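Local coordinates for Di-haem cytochrome c peroxidase family protein (Burkholderia thailandensis E264, PDB 6NX0), which binds two c-type hemes and probably transfers electrons and reduces hydrogen peroxide as a diheme peroxidase, at residues A[391-404]-A[434-448]. Residues are numbered along the deposited sequence; the frame is centred on the assembly and turned at random.
Sequences RDAVAFYNTRSTDP and RRPGTPPAMTDADVD. With HEC (heme c), chain C; NO3 (nitrate ion), chain F.
Helix 391-399 and helix 444-448 come nearest in backbone at Ala395 and Val447 (CA to CA 6.2 Å); the axes of these short segments approach to 9.9 Å at 138°, closer to antiparallel than parallel, and loop 434-443 runs back along residues 398-402. Val447 is a knob set among Arg391, Val394, Ala395 and Asn398, and its CG1 presses on the centre of one face of the Arg391 guanidinium, 3.6 Å from CZ. With CG anti to the backbone N (chi1 -167°), the extended Arg391 chain brings the guanidinium edge to Asp444 and Asp448, both acceptor oxygens lying in the guanidinium plane. NE and NH1 both grip Asp448 OD1, NE at 2.8 Å nearly along the C-O axis, while NH1 also meets Asp444 OD1 at 3.2 Å from above the carboxylate plane. Asn398 lays its amide against the backbone of Met442: OD1 accepts from Met442 N and ND2 donates to Met442 O, each at 2.9 Å. A water joins Asn398 O to Ala441 N. Farther along, Ser401 OG donates to Arg434 O at 2.7 Å, and Thr402 CG2 packs on the same carbonyl oxygen. Tyr397 binds the heme iron through OH at 2.0 Å, with His305 as the other axial ligand. This ligand-bearing helix thus joins helix 444-455 and its lead-in loop through one arginine charge shared by two carboxylates, an apolar knob, and a buried amide satisfied at both polar ends.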
ATOM      1  N   ARG A 391      10.554   2.019 -14.180  1.00 10.77           N
ATOM      2  CA  ARG A 391      11.042   1.008 -15.112  1.00 11.03           C
ATOM      3  C   ARG A 391      11.865  -0.059 -14.401  1.00 10.45           C
ATOM      4  O   ARG A 391      11.776  -1.240 -14.755  1.00 11.13           O
ATOM      5  CB  ARG A 391      11.845   1.638 -16.247  1.00 13.98           C
ATOM      6  CG  ARG A 391      12.069   0.606 -17.387  1.00 13.32           C
ATOM      7  CD  ARG A 391      13.014   1.063 -18.462  1.00 16.53           C
ATOM      8  NE  ARG A 391      13.020   0.084 -19.559  1.00 14.89           N
ATOM      9  CZ  ARG A 391      13.726  -1.046 -19.548  1.00 16.29           C
ATOM     10  NH1 ARG A 391      13.655  -1.872 -20.595  1.00 14.51           N
ATOM     11  NH2 ARG A 391      14.501  -1.361 -18.517  1.00 16.27           N
ATOM     12  N   ASP A 392      12.651   0.321 -13.386  1.00 11.21           N
ATOM     13  CA  ASP A 392      13.439  -0.666 -12.655  1.00 14.07           C
ATOM     14  C   ASP A 392      12.534  -1.627 -11.897  1.00 13.14           C
ATOM     15  O   ASP A 392      12.811  -2.829 -11.842  1.00 13.59           O
ATOM     16  CB  ASP A 392      14.413   0.017 -11.682  1.00 12.56           C
ATOM     17  CG  ASP A 392      15.698   0.479 -12.346  1.00 22.92           C
ATOM     18  OD1 ASP A 392      15.893   0.238 -13.560  1.00 23.61           O
ATOM     19  OD2 ASP A 392      16.513   1.097 -11.638  1.00 25.66           O
ATOM     20  N   ALA A 393      11.441  -1.115 -11.326  1.00 10.53           N
ATOM     21  CA  ALA A 393      10.485  -1.973 -10.624  1.00 12.02           C
ATOM     22  C   ALA A 393       9.892  -3.014 -11.553  1.00 14.61           C
ATOM     23  O   ALA A 393       9.701  -4.167 -11.150  1.00 13.95           O
ATOM     24  CB  ALA A 393       9.376  -1.139  -9.998  1.00 12.77           C
ATOM     25  N   VAL A 394       9.583  -2.623 -12.795  1.00 12.34           N
ATOM     26  CA  VAL A 394       9.029  -3.563 -13.765  1.00 10.77           C
ATOM     27  C   VAL A 394      10.108  -4.525 -14.261  1.00 11.96           C
ATOM     28  O   VAL A 394       9.890  -5.744 -14.358  1.00 13.60           O
ATOM     29  CB  VAL A 394       8.387  -2.780 -14.925  1.00 11.00           C
ATOM     30  CG1 VAL A 394       7.917  -3.724 -16.040  1.00 12.83           C
ATOM     31  CG2 VAL A 394       7.239  -1.912 -14.434  1.00 13.70           C
ATOM     32  N   ALA A 395      11.292  -3.996 -14.596  1.00 11.73           N
ATOM     33  CA  ALA A 395      12.379  -4.827 -15.109  1.00 11.03           C
ATOM     34  C   ALA A 395      12.807  -5.892 -14.102  1.00 14.43           C
ATOM     35  O   ALA A 395      13.242  -6.978 -14.491  1.00 14.51           O
ATOM     36  CB  ALA A 395      13.570  -3.941 -15.482  1.00 14.86           C
ATOM     37  N   PHE A 396      12.664  -5.609 -12.807  1.00 11.24           N
ATOM     38  CA  PHE A 396      13.009  -6.579 -11.773  1.00 11.82           C
ATOM     39  C   PHE A 396      12.305  -7.911 -12.010  1.00 11.63           C
ATOM     40  O   PHE A 396      12.906  -8.975 -11.858  1.00 11.00           O
ATOM     41  CB  PHE A 396      12.637  -5.994 -10.401  1.00  9.50           C
ATOM     42  CG  PHE A 396      12.645  -6.991  -9.272  1.00  8.57           C
ATOM     43  CD1 PHE A 396      13.841  -7.395  -8.701  1.00 11.61           C
ATOM     44  CD2 PHE A 396      11.447  -7.531  -8.794  1.00 12.66           C
ATOM     45  CE1 PHE A 396      13.843  -8.314  -7.666  1.00 11.67           C
ATOM     46  CE2 PHE A 396      11.475  -8.458  -7.759  1.00 12.35           C
ATOM     47  CZ  PHE A 396      12.652  -8.830  -7.215  1.00 11.09           C
ATOM     48  N   TYR A 397      11.023  -7.870 -12.359  1.00 10.84           N
ATOM     49  CA  TYR A 397      10.281  -9.107 -12.589  1.00 10.05           C
ATOM     50  C   TYR A 397      10.882  -9.918 -13.714  1.00 12.82           C
ATOM     51  O   TYR A 397      10.874 -11.153 -13.663  1.00 13.79           O
ATOM     52  CB  TYR A 397       8.829  -8.813 -12.910  1.00 12.55           C
ATOM     53  CG  TYR A 397       8.048  -8.320 -11.730  1.00 11.56           C
ATOM     54  CD1 TYR A 397       7.491  -9.217 -10.827  1.00 12.61           C
ATOM     55  CD2 TYR A 397       7.853  -6.963 -11.522  1.00 12.28           C
ATOM     56  CE1 TYR A 397       6.761  -8.768  -9.748  1.00 11.18           C
ATOM     57  CE2 TYR A 397       7.116  -6.504 -10.448  1.00 12.21           C
ATOM     58  CZ  TYR A 397       6.585  -7.413  -9.564  1.00 10.41           C
ATOM     59  OH  TYR A 397       5.852  -6.995  -8.503  1.00 11.21           O
ATOM     60  N   ASN A 398      11.410  -9.246 -14.730  1.00 12.86           N
ATOM     61  CA  ASN A 398      11.857  -9.969 -15.909  1.00 13.73           C
ATOM     62  C   ASN A 398      13.163 -10.727 -15.681  1.00 15.14           C
ATOM     63  O   ASN A 398      13.351 -11.809 -16.258  1.00 15.30           O
ATOM     64  CB  ASN A 398      12.013  -8.998 -17.075  1.00 13.22           C
ATOM     65  CG  ASN A 398      12.071  -9.693 -18.406  1.00 14.31           C
ATOM     66  OD1 ASN A 398      11.402 -10.708 -18.624  1.00 13.16           O
ATOM     67  ND2 ASN A 398      12.875  -9.140 -19.325  1.00 17.10           N
ATOM     68  N   THR A 399      14.106 -10.188 -14.893  1.00 12.27           N
ATOM     69  CA  THR A 399      15.405 -10.838 -14.772  1.00 12.98           C
ATOM     70  C   THR A 399      15.835 -11.114 -13.327  1.00 11.50           C
ATOM     71  O   THR A 399      16.992 -11.469 -13.101  1.00 14.35           O
ATOM     72  CB  THR A 399      16.501 -10.056 -15.518  1.00 16.05           C
ATOM     73  OG1 THR A 399      16.652  -8.719 -15.019  1.00 18.10           O
ATOM     74  CG2 THR A 399      16.197 -10.009 -17.016  1.00 17.93           C
ATOM     75  N   ARG A 400      14.939 -10.976 -12.339  1.00 14.80           N
ATOM     76  CA  ARG A 400      15.251 -11.427 -10.983  1.00 17.03           C
ATOM     77  C   ARG A 400      15.799 -12.849 -10.986  1.00 13.61           C
ATOM     78  O   ARG A 400      16.810 -13.145 -10.337  1.00 15.21           O
ATOM     79  CB  ARG A 400      13.988 -11.366 -10.103  1.00 16.32           C
ATOM     80  CG  ARG A 400      14.256 -11.710  -8.623  1.00 19.51           C
ATOM     81  CD  ARG A 400      13.002 -12.154  -7.851  1.00 16.12           C
ATOM     82  NE  ARG A 400      12.728 -13.558  -8.067  1.00 19.09           N
ATOM     83  CZ  ARG A 400      11.692 -14.208  -7.568  1.00 13.57           C
ATOM     84  NH1 ARG A 400      10.802 -13.604  -6.798  1.00 13.02           N
ATOM     85  NH2 ARG A 400      11.550 -15.487  -7.842  1.00 17.25           N
ATOM     86  N   SER A 401      15.125 -13.741 -11.714  1.00 15.14           N
ATOM     87  CA  SER A 401      15.451 -15.163 -11.683  1.00 14.80           C
ATOM     88  C   SER A 401      16.579 -15.527 -12.639  1.00 17.03           C
ATOM     89  O   SER A 401      17.370 -16.431 -12.332  1.00 19.68           O
ATOM     90  CB  SER A 401      14.204 -15.988 -12.011  1.00 17.12           C
ATOM     91  OG  SER A 401      13.731 -15.759 -13.332  1.00 18.64           O
ATOM     92  N   THR A 402      16.669 -14.845 -13.784  1.00 16.52           N
ATOM     93  CA  THR A 402      17.692 -15.168 -14.776  1.00 20.94           C
ATOM     94  C   THR A 402      19.024 -14.482 -14.491  1.00 18.93           C
ATOM     95  O   THR A 402      20.068 -14.978 -14.931  1.00 21.32           O
ATOM     96  CB  THR A 402      17.215 -14.781 -16.185  1.00 17.94           C
ATOM     97  OG1 THR A 402      16.974 -13.369 -16.239  1.00 16.73           O
ATOM     98  CG2 THR A 402      15.955 -15.525 -16.561  1.00 19.17           C
ATOM     99  N   ASP A 403      19.018 -13.366 -13.752  1.00 16.06           N
ATOM    100  CA  ASP A 403      20.221 -12.572 -13.505  1.00 16.33           C
ATOM    101  C   ASP A 403      20.169 -12.028 -12.084  1.00 17.07           C
ATOM    102  O   ASP A 403      20.150 -10.810 -11.866  1.00 18.15           O
ATOM    103  CB  ASP A 403      20.329 -11.444 -14.525  1.00 18.81           C
ATOM    104  CG  ASP A 403      21.685 -10.739 -14.491  1.00 19.45           C
ATOM    105  OD1 ASP A 403      22.588 -11.173 -13.733  1.00 23.56           O
ATOM    106  OD2 ASP A 403      21.832  -9.732 -15.227  1.00 27.16           O
ATOM    107  N   PRO A 404      20.162 -12.911 -11.083  1.00 17.30           N
ATOM    108  CA  PRO A 404      20.082 -12.423  -9.693  1.00 17.31           C
ATOM    109  C   PRO A 404      21.192 -11.461  -9.324  1.00 23.97           C
ATOM    110  O   PRO A 404      20.945 -10.541  -8.532  1.00 19.62           O
ATOM    111  CB  PRO A 404      20.136 -13.710  -8.857  1.00 19.67           C
ATOM    112  CG  PRO A 404      20.666 -14.775  -9.801  1.00 19.53           C
ATOM    113  CD  PRO A 404      20.188 -14.384 -11.142  1.00 16.76           C
ATOM    114  N   ARG A 434      12.296 -18.551 -14.282  1.00 17.28           N
ATOM    115  CA  ARG A 434      13.269 -18.911 -15.311  1.00 22.52           C
ATOM    116  C   ARG A 434      14.671 -18.885 -14.730  1.00 28.79           C
ATOM    117  O   ARG A 434      15.153 -17.834 -14.290  1.00 24.15           O
ATOM    118  CB  ARG A 434      13.170 -17.962 -16.492  1.00 21.58           C
ATOM    119  CG  ARG A 434      11.803 -17.979 -17.101  1.00 27.84           C
ATOM    120  CD  ARG A 434      11.794 -17.272 -18.417  1.00 24.79           C
ATOM    121  NE  ARG A 434      10.534 -17.508 -19.103  1.00 22.85           N
ATOM    122  CZ  ARG A 434      10.417 -17.669 -20.414  1.00 24.48           C
ATOM    123  NH1 ARG A 434      11.486 -17.648 -21.197  1.00 20.12           N
ATOM    124  NH2 ARG A 434       9.227 -17.860 -20.930  1.00 27.37           N
ATOM    125  N   ARG A 435      15.335 -20.031 -14.760  1.00 25.55           N
ATOM    126  CA  ARG A 435      16.640 -20.153 -14.153  1.00 24.28           C
ATOM    127  C   ARG A 435      17.678 -19.404 -14.977  1.00 25.56           C
ATOM    128  O   ARG A 435      17.472 -19.140 -16.166  1.00 26.25           O
ATOM    129  CB  ARG A 435      17.032 -21.623 -14.032  1.00 29.19           C
ATOM    130  CG  ARG A 435      15.983 -22.468 -13.325  1.00 34.07           C
ATOM    131  CD  ARG A 435      16.456 -23.903 -13.010  1.00 45.02           C
ATOM    132  NE  ARG A 435      15.333 -24.661 -12.461  1.00 39.60           N
ATOM    133  CZ  ARG A 435      15.019 -24.727 -11.168  1.00 44.67           C
ATOM    134  NH1 ARG A 435      15.766 -24.115 -10.246  1.00 42.71           N
ATOM    135  NH2 ARG A 435      13.951 -25.419 -10.792  1.00 39.17           N
ATOM    136  N   PRO A 436      18.809 -19.056 -14.367  1.00 24.52           N
ATOM    137  CA  PRO A 436      19.916 -18.495 -15.147  1.00 28.79           C
ATOM    138  C   PRO A 436      20.247 -19.392 -16.332  1.00 34.51           C
ATOM    139  O   PRO A 436      20.209 -20.621 -16.235  1.00 35.07           O
ATOM    140  CB  PRO A 436      21.062 -18.431 -14.134  1.00 32.19           C
ATOM    141  CG  PRO A 436      20.405 -18.371 -12.811  1.00 27.69           C
ATOM    142  CD  PRO A 436      19.122 -19.144 -12.931  1.00 27.69           C
ATOM    143  N   GLY A 437      20.543 -18.763 -17.469  1.00 36.94           N
ATOM    144  CA  GLY A 437      20.791 -19.474 -18.702  1.00 39.35           C
ATOM    145  C   GLY A 437      19.576 -19.640 -19.588  1.00 39.53           C
ATOM    146  O   GLY A 437      19.727 -19.918 -20.784  1.00 42.34           O
ATOM    147  N   THR A 438      18.384 -19.500 -19.034  1.00 30.02           N
ATOM    148  CA  THR A 438      17.162 -19.406 -19.804  1.00 31.39           C
ATOM    149  C   THR A 438      16.941 -17.951 -20.205  1.00 28.93           C
ATOM    150  O   THR A 438      17.247 -17.042 -19.424  1.00 30.82           O
ATOM    151  CB  THR A 438      15.966 -19.901 -18.981  1.00 34.79           C
ATOM    152  OG1 THR A 438      16.166 -21.273 -18.606  1.00 43.66           O
ATOM    153  CG2 THR A 438      14.645 -19.780 -19.768  1.00 32.62           C
ATOM    154  N   PRO A 439      16.432 -17.683 -21.405  1.00 26.81           N
ATOM    155  CA  PRO A 439      16.082 -16.310 -21.742  1.00 27.57           C
ATOM    156  C   PRO A 439      14.989 -15.820 -20.820  1.00 18.10           C
ATOM    157  O   PRO A 439      14.118 -16.601 -20.398  1.00 18.85           O
ATOM    158  CB  PRO A 439      15.581 -16.414 -23.190  1.00 29.22           C
ATOM    159  CG  PRO A 439      15.939 -17.777 -23.653  1.00 28.65           C
ATOM    160  CD  PRO A 439      15.999 -18.626 -22.448  1.00 31.17           C
ATOM    161  N   PRO A 440      14.980 -14.533 -20.491  1.00 19.36           N
ATOM    162  CA  PRO A 440      13.843 -13.990 -19.750  1.00 17.17           C
ATOM    163  C   PRO A 440      12.560 -14.041 -20.565  1.00 16.68           C
ATOM    164  O   PRO A 440      12.564 -14.132 -21.802  1.00 19.54           O
ATOM    165  CB  PRO A 440      14.268 -12.547 -19.451  1.00 17.17           C
ATOM    166  CG  PRO A 440      15.304 -12.236 -20.440  1.00 24.74           C
ATOM    167  CD  PRO A 440      16.013 -13.516 -20.727  1.00 20.81           C
ATOM    168  N   ALA A 441      11.436 -13.963 -19.847  1.00 14.36           N
ATOM    169  CA  ALA A 441      10.125 -14.056 -20.481  1.00 16.31           C
ATOM    170  C   ALA A 441       9.866 -12.913 -21.461  1.00 16.04           C
ATOM    171  O   ALA A 441       9.138 -13.101 -22.442  1.00 18.28           O
ATOM    172  CB  ALA A 441       9.022 -14.085 -19.426  1.00 21.12           C
ATOM    173  N   MET A 442      10.420 -11.722 -21.201  1.00 16.42           N
ATOM    174  CA  MET A 442      10.106 -10.512 -21.951  1.00 15.54           C
ATOM    175  C   MET A 442      11.362  -9.854 -22.506  1.00 13.08           C
ATOM    176  O   MET A 442      12.472 -10.045 -22.005  1.00 15.69           O
ATOM    177  CB  MET A 442       9.359  -9.526 -21.061  1.00 14.52           C
ATOM    178  CG  MET A 442       7.961  -9.953 -20.775  1.00 15.44           C
ATOM    179  SD  MET A 442       7.059  -8.794 -19.770  1.00 18.21           S
ATOM    180  CE  MET A 442       7.836  -9.027 -18.196  1.00 17.16           C
ATOM    181  N   THR A 443      11.177  -9.033 -23.554  1.00 15.50           N
ATOM    182  CA  THR A 443      12.247  -8.203 -24.079  1.00 15.24           C
ATOM    183  C   THR A 443      12.263  -6.852 -23.371  1.00 13.99           C
ATOM    184  O   THR A 443      11.318  -6.482 -22.670  1.00 14.82           O
ATOM    185  CB  THR A 443      12.050  -7.959 -25.560  1.00 14.10           C
ATOM    186  OG1 THR A 443      10.835  -7.233 -25.715  1.00 15.83           O
ATOM    187  CG2 THR A 443      11.941  -9.281 -26.323  1.00 17.50           C
ATOM    188  N   ASP A 444      13.313  -6.071 -23.623  1.00 17.40           N
ATOM    189  CA  ASP A 444      13.327  -4.723 -23.062  1.00 14.97           C
ATOM    190  C   ASP A 444      12.213  -3.869 -23.658  1.00 14.16           C
ATOM    191  O   ASP A 444      11.631  -3.022 -22.966  1.00 14.71           O
ATOM    192  CB  ASP A 444      14.704  -4.086 -23.262  1.00 16.38           C
ATOM    193  CG  ASP A 444      15.700  -4.537 -22.210  1.00 25.90           C
ATOM    194  OD1 ASP A 444      15.314  -4.612 -21.015  1.00 28.07           O
ATOM    195  OD2 ASP A 444      16.853  -4.832 -22.573  1.00 31.32           O
ATOM    196  N   ALA A 445      11.841  -4.104 -24.921  1.00 14.62           N
ATOM    197  CA  ALA A 445      10.702  -3.386 -25.483  1.00 17.38           C
ATOM    198  C   ALA A 445       9.404  -3.747 -24.762  1.00 14.54           C
ATOM    199  O   ALA A 445       8.530  -2.894 -24.560  1.00 15.11           O
ATOM    200  CB  ALA A 445      10.585  -3.689 -26.985  1.00 16.54           C
ATOM    201  N   ASP A 446       9.246  -5.025 -24.396  1.00 16.24           N
ATOM    202  CA  ASP A 446       8.099  -5.433 -23.595  1.00 13.18           C
ATOM    203  C   ASP A 446       8.050  -4.655 -22.283  1.00 10.95           C
ATOM    204  O   ASP A 446       6.985  -4.198 -21.862  1.00 13.23           O
ATOM    205  CB  ASP A 446       8.165  -6.925 -23.260  1.00 13.22           C
ATOM    206  CG  ASP A 446       7.947  -7.837 -24.467  1.00 20.31           C
ATOM    207  OD1 ASP A 446       7.366  -7.390 -25.478  1.00 21.42           O
ATOM    208  OD2 ASP A 446       8.342  -9.021 -24.378  1.00 18.06           O
ATOM    209  N   VAL A 447       9.196  -4.524 -21.623  1.00 13.42           N
ATOM    210  CA  VAL A 447       9.245  -3.783 -20.360  1.00 13.91           C
ATOM    211  C   VAL A 447       8.839  -2.338 -20.591  1.00 12.84           C
ATOM    212  O   VAL A 447       8.055  -1.766 -19.817  1.00 12.38           O
ATOM    213  CB  VAL A 447      10.648  -3.901 -19.750  1.00 14.16           C
ATOM    214  CG1 VAL A 447      10.813  -2.949 -18.564  1.00 12.40           C
ATOM    215  CG2 VAL A 447      10.910  -5.328 -19.314  1.00 13.69           C
ATOM    216  N   ASP A 448       9.365  -1.716 -21.660  1.00 12.17           N
ATOM    217  CA  ASP A 448       8.964  -0.348 -21.990  1.00 15.10           C
ATOM    218  C   ASP A 448       7.446  -0.236 -22.171  1.00 12.43           C
ATOM    219  O   ASP A 448       6.820   0.743 -21.746  1.00 13.02           O
ATOM    220  CB  ASP A 448       9.658   0.126 -23.271  1.00 14.67           C
ATOM    221  CG  ASP A 448      11.195   0.136 -23.189  1.00 22.01           C
ATOM    222  OD1 ASP A 448      11.799   0.113 -22.095  1.00 21.38           O
ATOM    223  OD2 ASP A 448      11.821   0.184 -24.276  1.00 22.96           O
TER
HETATM  224 FE   HEC C 602       3.934  -6.606  -8.700  1.00 10.03          FE
HETATM  225  CHA HEC C 602       4.828  -4.472  -6.171  1.00  9.89           C
HETATM  226  CHB HEC C 602       4.407  -4.098 -10.997  1.00 10.47           C
HETATM  227  CHC HEC C 602       3.694  -8.870 -11.266  1.00 10.16           C
HETATM  228  CHD HEC C 602       3.089  -9.034  -6.456  1.00 11.21           C
HETATM  229  NA  HEC C 602       4.452  -4.647  -8.594  1.00  9.04           N
HETATM  230  C1A HEC C 602       4.733  -3.957  -7.429  1.00  9.81           C
HETATM  231  C2A HEC C 602       5.158  -2.636  -7.813  1.00  9.29           C
HETATM  232  C3A HEC C 602       4.942  -2.506  -9.127  1.00 10.87           C
HETATM  233  C4A HEC C 602       4.499  -3.773  -9.652  1.00  9.90           C
HETATM  234  CMA HEC C 602       5.314  -1.319 -10.013  1.00 10.31           C
HETATM  235  CAA HEC C 602       5.530  -1.505  -6.827  1.00 11.11           C
HETATM  236  CBA HEC C 602       4.304  -0.706  -6.418  1.00  9.30           C
HETATM  237  CGA HEC C 602       4.542   0.345  -5.361  1.00 11.77           C
HETATM  238  O1A HEC C 602       3.498   0.894  -4.893  1.00 18.26           O
HETATM  239  O2A HEC C 602       5.661   0.440  -4.784  1.00 11.29           O
HETATM  240  NB  HEC C 602       4.000  -6.518 -10.715  1.00  9.08           N
HETATM  241  C1B HEC C 602       4.152  -5.354 -11.473  1.00  9.66           C
HETATM  242  C2B HEC C 602       4.127  -5.721 -12.877  1.00 10.33           C
HETATM  243  C3B HEC C 602       4.001  -7.043 -12.972  1.00  9.38           C
HETATM  244  C4B HEC C 602       3.870  -7.556 -11.615  1.00 10.81           C
HETATM  245  CMB HEC C 602       4.184  -4.692 -14.036  1.00 10.66           C
HETATM  246  CAB HEC C 602       4.048  -7.940 -14.235  1.00  9.62           C
HETATM  247  CBB HEC C 602       5.400  -7.774 -14.966  1.00  9.69           C
HETATM  248  NC  HEC C 602       3.406  -8.548  -8.846  1.00  8.16           N
HETATM  249  C1C HEC C 602       3.441  -9.312  -9.996  1.00 10.00           C
HETATM  250  C2C HEC C 602       3.093 -10.658  -9.633  1.00 11.15           C
HETATM  251  C3C HEC C 602       2.828 -10.689  -8.320  1.00 11.90           C
HETATM  252  C4C HEC C 602       3.057  -9.367  -7.786  1.00 11.45           C
HETATM  253  CMC HEC C 602       2.967 -11.776 -10.691  1.00 11.96           C
HETATM  254  CAC HEC C 602       2.179 -11.836  -7.531  1.00 12.13           C
HETATM  255  CBC HEC C 602       3.130 -13.051  -7.573  1.00 12.63           C
HETATM  256  ND  HEC C 602       3.908  -6.697  -6.687  1.00  9.15           N
HETATM  257  C1D HEC C 602       3.531  -7.832  -5.962  1.00 10.19           C
HETATM  258  C2D HEC C 602       3.868  -7.612  -4.586  1.00 11.42           C
HETATM  259  C3D HEC C 602       4.481  -6.268  -4.500  1.00 10.60           C
HETATM  260  C4D HEC C 602       4.429  -5.729  -5.832  1.00 11.10           C
HETATM  261  CMD HEC C 602       3.660  -8.561  -3.411  1.00 11.05           C
HETATM  262  CAD HEC C 602       5.045  -5.593  -3.243  1.00 10.05           C
HETATM  263  CBD HEC C 602       6.474  -6.064  -3.060  1.00  9.15           C
HETATM  264  CGD HEC C 602       7.220  -5.183  -2.091  1.00  9.16           C
HETATM  265  O1D HEC C 602       6.696  -4.100  -1.732  1.00  9.81           O
HETATM  266  O2D HEC C 602       8.418  -5.492  -1.824  1.00 10.00           O
HETATM  267  N   NO3 F 605      13.073 -27.564 -13.494  1.00 37.60           N
HETATM  268  O1  NO3 F 605      12.695 -28.568 -14.170  1.00 36.59           O
HETATM  269  O2  NO3 F 605      12.704 -27.428 -12.289  1.00 38.12           O
HETATM  270  O3  NO3 F 605      13.832 -26.690 -14.013  1.00 34.10           O
HETATM  271  O   HOH W   1      16.526  -3.515 -18.673  1.00 28.32           O
HETATM  272  O   HOH W   2      11.762 -13.908 -17.047  1.00 15.11           O
HETATM  273  O   HOH W   3      14.730  -6.806 -19.035  1.00 26.58           O